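Protein kinase A regulatory subunit, putative (Trypanosoma cruzi, PDB 6FTF) is the regulatory subunit of a cAMP-independent protein kinase A, binds a nucleoside analogue at two sites, and probably restrains the catalytic subunit until activated. Local coordinates at residues 33-38 / 132-137; 44-49 / 55-60. All blocks are in the same frame, centred on the assembly; numbering follows the deposited sequence.

Contact 1 of 2, residues 33-38 / 132-137; sequences MNLITK and IAWVLD
One face of the Trp134 indole is covered by Ile36, while Leu35 approaches the pyrrole part obliquely. Ile36 CG1 sits 3.7 Å above the ring plane, over the middle of the bicyclic system, with Trp134 CE2 and CD2 as its nearest atoms. The terminal methyl reaches further, over the benzo ring: Ile36 CD1 is 3.6 Å from the centroid of the six-membered ring of Trp134 and only 8° off its normal, the geometry of a CH-pi contact. Two torsions put this chain on the face: CG1 stands opposite the carbonyl carbon (chi1 -60°), and chi2 is extended, carrying the methyl on across the ring. Leu35, one residue earlier on helix 30-42, brings its CD2 methyl to 3.6 Å from Trp134 NE1. A methyl can accept no hydrogen bond, so this is plain van der Waals contact; the indole N-H is spent on Gln87 OE1, which probably helps to fix the rotation of the ring. On the strand side, Trp134 is paired through its backbone with Ile85, and its side chain also touches Arg63 on strand 62-67. The helix is thus laid against strand 130-137 of the cyclic nucleotide-binding beta roll. Since no hydrogen bond joins the two segments, their 151 Å² of buried surface rests on dispersion and CH-pi attraction, with the one polar indole atom satisfied outside them, by Gln87.

Contact 2 of 2, residues 44-49 / 55-60; sequences VLFSFL and KVVAGA
The N3A motif of cyclic nucleotide-binding domains, a helix, a short 3-10 turn and a second helix, folds back on itself here: residues 44-49 carry the 3-10 turn (44-45) and the loop after it, and 55-60 belong to the second helix, 51-60. A single branched side chain, Val57, meets both partners, using one methyl for each. Its CG1 lies 4.0 Å from Phe46 CE1, coming at the ring obliquely, and its CG2 lies 4.1 Å from Leu49 CD1, the two side chains crossing at about a right angle. The Val57 torsion (chi1 170°) spreads the methyls this way, turning CG1 opposite the backbone N and CG2 opposite the carbonyl carbon. Both separations are ordinary van der Waals distances, and no hydrogen bond crosses the contact, so the 91 Å² buried is purely apolar. Phe46 and Leu49 are the ends of a type I beta turn, closed by Leu49 N to Phe46 O at 3.2 Å, which is consistent with two residues three apart facing the same valine. Within the turn, Ser47 OG donates to Val44 O at 2.8 Å, with a C=O...donor angle of 109°, and ties the loop to the 3-10 turn. Locally, Leu45 CB rests 3.8 Å above one face of the Phe46 ring, offset toward its rim. Beyond the two segments, Phe46 touches Leu40 of helix 30-42 and Leu83 and Ile85 of strand 82-86. Val145 of helix 138-145 meets both Phe46 and Val57, so the contact lies where helices 30-42 and 51-60, the helix following the beta roll and one of its strands come together.

From the N terminus the chain passes the short helix 15-18, then helix 30-42, the 44-49 turn and helix 51-60 before entering the beta roll at strand 62-67. Contact 2 closes a short loop, with five residues between its segments. Contact 1 closes a long one, with 93 residues between segments 33-38 and 132-137, and contact 2 falls wholly within that span, so the two loops nest without crossing. Their centres are 9 Å apart and they touch directly: Ile36 CG2 packs 3.5 Å from Ala58 CB, helix against helix, and Leu136 CD1 lies 3.8 Å from Ala60 CB, strand against helix. Together they bind the N-terminal helical motif to itself and to the first beta roll.

Contact 1 of 2, residues 33-38 / 132-137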
ATOM      1  N   MET A  33      14.595  -8.024  14.175  0.61 10.93           N
ATOM      2  CA  MET A  33      14.452  -8.167  12.731  0.61 11.27           C
ATOM      3  C   MET A  33      13.009  -8.444  12.362  0.61 11.83           C
ATOM      4  O   MET A  33      12.473  -7.838  11.425  0.61 11.36           O
ATOM      5  CB  MET A  33      15.351  -9.293  12.219  0.61 13.20           C
ATOM      6  CG  MET A  33      16.809  -8.929  12.181  0.61 14.14           C
ATOM      7  SD  MET A  33      17.107  -7.503  11.126  0.61 14.93           S
ATOM      8  CE  MET A  33      16.754  -8.164   9.509  0.61 13.62           C
ATOM      9  N   ASN A  34      12.350  -9.349  13.085  1.00 11.69           N
ATOM     10  CA  ASN A  34      10.960  -9.660  12.768  1.00 13.12           C
ATOM     11  C   ASN A  34      10.078  -8.422  12.878  1.00 11.11           C
ATOM     12  O   ASN A  34       9.234  -8.172  12.010  1.00 12.11           O
ATOM     13  CB  ASN A  34      10.439 -10.755  13.694  1.00 14.64           C
ATOM     14  CG  ASN A  34      11.094 -12.092  13.430  1.00 22.98           C
ATOM     15  OD1 ASN A  34      11.698 -12.303  12.377  1.00 23.75           O
ATOM     16  ND2 ASN A  34      10.982 -13.000  14.388  1.00 21.31           N
ATOM     17  N   LEU A  35      10.235  -7.655  13.959  1.00 10.79           N
ATOM     18  CA  LEU A  35       9.426  -6.460  14.170  1.00 10.85           C
ATOM     19  C   LEU A  35       9.641  -5.456  13.052  1.00 10.12           C
ATOM     20  O   LEU A  35       8.684  -4.945  12.452  1.00 10.87           O
ATOM     21  CB  LEU A  35       9.785  -5.857  15.533  1.00 11.08           C
ATOM     22  CG  LEU A  35       9.035  -4.602  15.992  1.00 12.25           C
ATOM     23  CD1 LEU A  35       9.332  -4.374  17.440  1.00 17.96           C
ATOM     24  CD2 LEU A  35       9.382  -3.330  15.235  1.00 13.60           C
ATOM     25  N   ILE A  36      10.900  -5.151  12.762  1.00  9.51           N
ATOM     26  CA  ILE A  36      11.198  -4.109  11.787  1.00  9.45           C
ATOM     27  C   ILE A  36      10.775  -4.556  10.400  1.00  9.94           C
ATOM     28  O   ILE A  36      10.180  -3.786   9.638  1.00  9.83           O
ATOM     29  CB  ILE A  36      12.689  -3.745  11.820  1.00  9.68           C
ATOM     30  CG1 ILE A  36      13.093  -3.228  13.196  1.00  9.98           C
ATOM     31  CG2 ILE A  36      12.987  -2.736  10.775  1.00 10.82           C
ATOM     32  CD1 ILE A  36      14.564  -3.233  13.409  1.00 11.97           C
ATOM     33  N   THR A  37      11.063  -5.798  10.032  0.54  8.76           N
ATOM     34  CA  THR A  37      10.706  -6.201   8.678  0.54 11.26           C
ATOM     35  C   THR A  37       9.201  -6.239   8.483  0.54 11.40           C
ATOM     36  O   THR A  37       8.720  -5.990   7.367  0.54 10.09           O
ATOM     37  CB  THR A  37      11.329  -7.542   8.301  0.54 10.96           C
ATOM     38  OG1 THR A  37      10.859  -8.560   9.190  0.54 10.71           O
ATOM     39  CG2 THR A  37      12.851  -7.448   8.325  0.54 12.72           C
ATOM     40  N   LYS A  38       8.435  -6.531   9.536  1.00 10.33           N
ATOM     41  CA  LYS A  38       6.988  -6.431   9.400  1.00 11.65           C
ATOM     42  C   LYS A  38       6.559  -4.995   9.128  1.00 10.93           C
ATOM     43  O   LYS A  38       5.698  -4.749   8.270  1.00 12.15           O
ATOM     44  CB  LYS A  38       6.306  -6.991  10.640  1.00 13.85           C
ATOM     45  CG  LYS A  38       4.793  -7.125  10.497  1.00 26.50           C
ATOM     46  CD  LYS A  38       4.177  -7.764  11.734  1.00 43.61           C
ATOM     47  CE  LYS A  38       4.903  -9.053  12.110  1.00 59.66           C
ATOM     48  NZ  LYS A  38       4.859 -10.080  11.029  1.00 72.98           N
ATOM     49  N   ILE A 132       7.687   5.668  19.224  1.00  8.52           N
ATOM     50  CA  ILE A 132       8.887   4.887  18.968  1.00  8.77           C
ATOM     51  C   ILE A 132       9.007   4.729  17.466  1.00  8.45           C
ATOM     52  O   ILE A 132       8.039   4.338  16.806  1.00  8.84           O
ATOM     53  CB  ILE A 132       8.806   3.499  19.632  1.00  9.09           C
ATOM     54  CG1 ILE A 132       8.642   3.622  21.143  1.00  9.57           C
ATOM     55  CG2 ILE A 132      10.031   2.653  19.289  1.00 10.13           C
ATOM     56  CD1 ILE A 132       8.103   2.383  21.812  1.00 11.26           C
ATOM     57  N   ALA A 133      10.190   5.001  16.926  1.00  8.23           N
ATOM     58  CA  ALA A 133      10.420   4.907  15.495  1.00  8.74           C
ATOM     59  C   ALA A 133      11.729   4.191  15.205  1.00  8.36           C
ATOM     60  O   ALA A 133      12.648   4.159  16.026  1.00  9.33           O
ATOM     61  CB  ALA A 133      10.473   6.289  14.858  1.00 10.73           C
ATOM     62  N   TRP A 134      11.811   3.654  13.988  1.00  8.54           N
ATOM     63  CA  TRP A 134      13.042   3.119  13.428  1.00  8.18           C
ATOM     64  C   TRP A 134      13.496   4.060  12.316  1.00  8.90           C
ATOM     65  O   TRP A 134      12.686   4.487  11.483  1.00 10.13           O
ATOM     66  CB  TRP A 134      12.834   1.687  12.928  1.00  8.95           C
ATOM     67  CG  TRP A 134      12.591   0.754  14.069  1.00  9.00           C
ATOM     68  CD1 TRP A 134      11.369   0.396  14.597  1.00  9.10           C
ATOM     69  CD2 TRP A 134      13.577   0.117  14.891  1.00  8.27           C
ATOM     70  NE1 TRP A 134      11.550  -0.441  15.669  1.00  9.94           N
ATOM     71  CE2 TRP A 134      12.891  -0.628  15.868  1.00  9.53           C
ATOM     72  CE3 TRP A 134      14.969   0.080  14.880  1.00  9.97           C
ATOM     73  CZ2 TRP A 134      13.556  -1.394  16.820  1.00 10.10           C
ATOM     74  CZ3 TRP A 134      15.623  -0.679  15.825  1.00 10.54           C
ATOM     75  CH2 TRP A 134      14.917  -1.402  16.788  1.00 10.92           C
ATOM     76  N   VAL A 135      14.778   4.389  12.312  1.00  9.32           N
ATOM     77  CA  VAL A 135      15.300   5.510  11.538  1.00  9.40           C
ATOM     78  C   VAL A 135      16.341   5.028  10.543  1.00  9.17           C
ATOM     79  O   VAL A 135      17.280   4.313  10.906  1.00  9.79           O
ATOM     80  CB  VAL A 135      15.894   6.584  12.462  1.00 11.10           C
ATOM     81  CG1 VAL A 135      16.218   7.864  11.669  1.00 12.10           C
ATOM     82  CG2 VAL A 135      14.956   6.854  13.632  1.00 12.64           C
ATOM     83  N   LEU A 136      16.180   5.457   9.294  1.00  9.50           N
ATOM     84  CA  LEU A 136      17.064   5.098   8.192  1.00  9.36           C
ATOM     85  C   LEU A 136      17.782   6.339   7.680  1.00  9.82           C
ATOM     86  O   LEU A 136      17.195   7.417   7.594  1.00 10.50           O
ATOM     87  CB  LEU A 136      16.259   4.480   7.046  1.00 10.84           C
ATOM     88  CG  LEU A 136      17.056   3.866   5.903  1.00 10.62           C
ATOM     89  CD1 LEU A 136      17.848   2.658   6.374  1.00 11.36           C
ATOM     90  CD2 LEU A 136      16.135   3.463   4.772  1.00 11.28           C
ATOM     91  N   ASP A 137      19.056   6.180   7.348  1.00  9.72           N
ATOM     92  CA  ASP A 137      19.861   7.269   6.819  1.00 10.90           C
ATOM     93  C   ASP A 137      19.558   7.529   5.345  1.00 10.18           C
ATOM     94  O   ASP A 137      19.086   6.659   4.607  1.00 10.47           O
ATOM     95  CB  ASP A 137      21.346   6.935   6.999  1.00 12.75           C
ATOM     96  CG  ASP A 137      21.792   5.782   6.112  1.00 12.11           C
ATOM     97  OD1 ASP A 137      21.486   4.611   6.441  1.00 13.31           O
ATOM     98  OD2 ASP A 137      22.418   6.056   5.057  1.00 13.65           O
TER

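Contact 2 of 2, residues 44-49 / 55-60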
ATOM      1  N   VAL A  44       4.347   1.289   2.146  1.00  8.48           N
ATOM      2  CA  VAL A  44       4.421   1.359   0.692  1.00  8.33           C
ATOM      3  C   VAL A  44       5.780   1.787   0.154  1.00  8.28           C
ATOM      4  O   VAL A  44       6.067   1.527  -1.022  1.00  8.78           O
ATOM      5  CB  VAL A  44       3.328   2.268   0.102  1.00 10.79           C
ATOM      6  CG1 VAL A  44       1.956   1.813   0.541  1.00 12.58           C
ATOM      7  CG2 VAL A  44       3.596   3.735   0.436  1.00 10.50           C
ATOM      8  N   LEU A  45       6.618   2.455   0.945  1.00  8.31           N
ATOM      9  CA  LEU A  45       7.912   2.899   0.435  1.00  8.57           C
ATOM     10  C   LEU A  45       8.845   1.745   0.120  1.00  8.85           C
ATOM     11  O   LEU A  45       9.833   1.951  -0.590  1.00 10.51           O
ATOM     12  CB  LEU A  45       8.600   3.801   1.456  1.00  9.73           C
ATOM     13  CG  LEU A  45       7.910   5.132   1.725  1.00 10.05           C
ATOM     14  CD1 LEU A  45       8.520   5.821   2.927  1.00 12.05           C
ATOM     15  CD2 LEU A  45       7.965   6.044   0.507  1.00 13.01           C
ATOM     16  N   PHE A  46       8.558   0.549   0.626  1.00  8.22           N
ATOM     17  CA  PHE A  46       9.423  -0.617   0.466  1.00  8.45           C
ATOM     18  C   PHE A  46       8.774  -1.703  -0.381  1.00  8.49           C
ATOM     19  O   PHE A  46       9.272  -2.830  -0.421  1.00  9.34           O
ATOM     20  CB  PHE A  46       9.818  -1.149   1.846  1.00  8.69           C
ATOM     21  CG  PHE A  46      10.337  -0.077   2.765  1.00  8.87           C
ATOM     22  CD1 PHE A  46      11.667   0.288   2.772  1.00  9.19           C
ATOM     23  CD2 PHE A  46       9.468   0.602   3.580  1.00  9.40           C
ATOM     24  CE1 PHE A  46      12.114   1.298   3.604  1.00 10.66           C
ATOM     25  CE2 PHE A  46       9.907   1.614   4.413  1.00 10.53           C
ATOM     26  CZ  PHE A  46      11.221   1.963   4.418  1.00 10.25           C
ATOM     27  N   SER A  47       7.705  -1.362  -1.101  1.00  8.01           N
ATOM     28  CA  SER A  47       6.823  -2.342  -1.723  1.00  8.61           C
ATOM     29  C   SER A  47       7.548  -3.308  -2.645  1.00  9.48           C
ATOM     30  O   SER A  47       7.148  -4.477  -2.742  1.00 11.28           O
ATOM     31  CB  SER A  47       5.739  -1.646  -2.542  1.00  8.78           C
ATOM     32  OG  SER A  47       4.884  -0.894  -1.721  1.00 10.28           O
ATOM     33  N   PHE A  48       8.523  -2.834  -3.413  1.00  9.12           N
ATOM     34  CA  PHE A  48       9.137  -3.654  -4.448  1.00 10.53           C
ATOM     35  C   PHE A  48      10.544  -4.124  -4.090  1.00 11.19           C
ATOM     36  O   PHE A  48      11.266  -4.618  -4.955  1.00 14.38           O
ATOM     37  CB  PHE A  48       8.991  -2.978  -5.824  1.00 12.74           C
ATOM     38  CG  PHE A  48       7.542  -2.836  -6.222  1.00 11.98           C
ATOM     39  CD1 PHE A  48       6.840  -3.934  -6.712  1.00 14.92           C
ATOM     40  CD2 PHE A  48       6.843  -1.656  -5.987  1.00 10.65           C
ATOM     41  CE1 PHE A  48       5.498  -3.853  -6.994  1.00 15.32           C
ATOM     42  CE2 PHE A  48       5.500  -1.563  -6.274  1.00 11.45           C
ATOM     43  CZ  PHE A  48       4.816  -2.662  -6.782  1.00 14.18           C
ATOM     44  N   LEU A  49      10.925  -4.047  -2.823  1.00 10.53           N
ATOM     45  CA  LEU A  49      12.162  -4.661  -2.362  1.00 10.46           C
ATOM     46  C   LEU A  49      11.945  -6.140  -2.081  1.00 10.78           C
ATOM     47  O   LEU A  49      10.927  -6.541  -1.519  1.00 12.57           O
ATOM     48  CB  LEU A  49      12.634  -3.983  -1.078  1.00 11.45           C
ATOM     49  CG  LEU A  49      13.062  -2.525  -1.196  1.00 15.10           C
ATOM     50  CD1 LEU A  49      13.707  -2.092   0.112  1.00 15.57           C
ATOM     51  CD2 LEU A  49      14.001  -2.279  -2.357  1.00 22.31           C
ATOM     52  N   LYS A  55      15.708  -6.972   4.571  1.00 10.93           N
ATOM     53  CA  LYS A  55      16.473  -7.258   5.774  1.00 10.85           C
ATOM     54  C   LYS A  55      17.739  -6.404   5.858  1.00 11.37           C
ATOM     55  O   LYS A  55      18.138  -6.022   6.962  1.00 11.31           O
ATOM     56  CB  LYS A  55      16.723  -8.761   5.905  1.00 13.35           C
ATOM     57  CG  LYS A  55      15.428  -9.510   6.195  1.00 17.00           C
ATOM     58  CD  LYS A  55      15.597 -11.018   6.209  1.00 25.38           C
ATOM     59  CE  LYS A  55      16.294 -11.495   7.465  1.00 34.78           C
ATOM     60  NZ  LYS A  55      16.434 -12.987   7.482  1.00 36.02           N
ATOM     61  N   VAL A  56      18.356  -6.060   4.724  1.00 10.54           N
ATOM     62  CA  VAL A  56      19.473  -5.113   4.745  1.00  9.65           C
ATOM     63  C   VAL A  56      19.014  -3.771   5.294  1.00 10.18           C
ATOM     64  O   VAL A  56      19.673  -3.160   6.145  1.00 11.29           O
ATOM     65  CB  VAL A  56      20.090  -4.957   3.340  1.00 11.59           C
ATOM     66  CG1 VAL A  56      21.102  -3.827   3.307  1.00 13.56           C
ATOM     67  CG2 VAL A  56      20.746  -6.252   2.884  1.00 13.12           C
ATOM     68  N   VAL A  57      17.890  -3.270   4.786  1.00  9.85           N
ATOM     69  CA  VAL A  57      17.368  -1.989   5.235  1.00 10.46           C
ATOM     70  C   VAL A  57      17.069  -2.045   6.728  1.00 10.76           C
ATOM     71  O   VAL A  57      17.436  -1.141   7.486  1.00 11.20           O
ATOM     72  CB  VAL A  57      16.133  -1.602   4.400  1.00 12.24           C
ATOM     73  CG1 VAL A  57      15.433  -0.402   4.995  1.00 13.30           C
ATOM     74  CG2 VAL A  57      16.537  -1.300   2.957  1.00 14.21           C
ATOM     75  N   ALA A  58      16.412  -3.113   7.180  1.00 10.09           N
ATOM     76  CA  ALA A  58      16.135  -3.284   8.603  1.00 11.19           C
ATOM     77  C   ALA A  58      17.408  -3.242   9.429  1.00 10.85           C
ATOM     78  O   ALA A  58      17.462  -2.583  10.481  1.00 12.09           O
ATOM     79  CB  ALA A  58      15.337  -4.560   8.855  1.00 11.62           C
ATOM     80  N   GLY A  59      18.448  -3.926   8.974  1.00 11.11           N
ATOM     81  CA  GLY A  59      19.713  -3.912   9.679  1.00 11.09           C
ATOM     82  C   GLY A  59      20.317  -2.535   9.799  1.00 10.43           C
ATOM     83  O   GLY A  59      21.041  -2.254  10.756  1.00 11.66           O
ATOM     84  N   ALA A  60      20.046  -1.664   8.831  1.00  9.91           N
ATOM     85  CA  ALA A  60      20.616  -0.326   8.822  1.00  9.74           C
ATOM     86  C   ALA A  60      19.861   0.648   9.714  1.00 10.28           C
ATOM     87  O   ALA A  60      20.345   1.763   9.932  1.00 11.68           O
ATOM     88  CB  ALA A  60      20.628   0.245   7.399  1.00 10.91           C
TER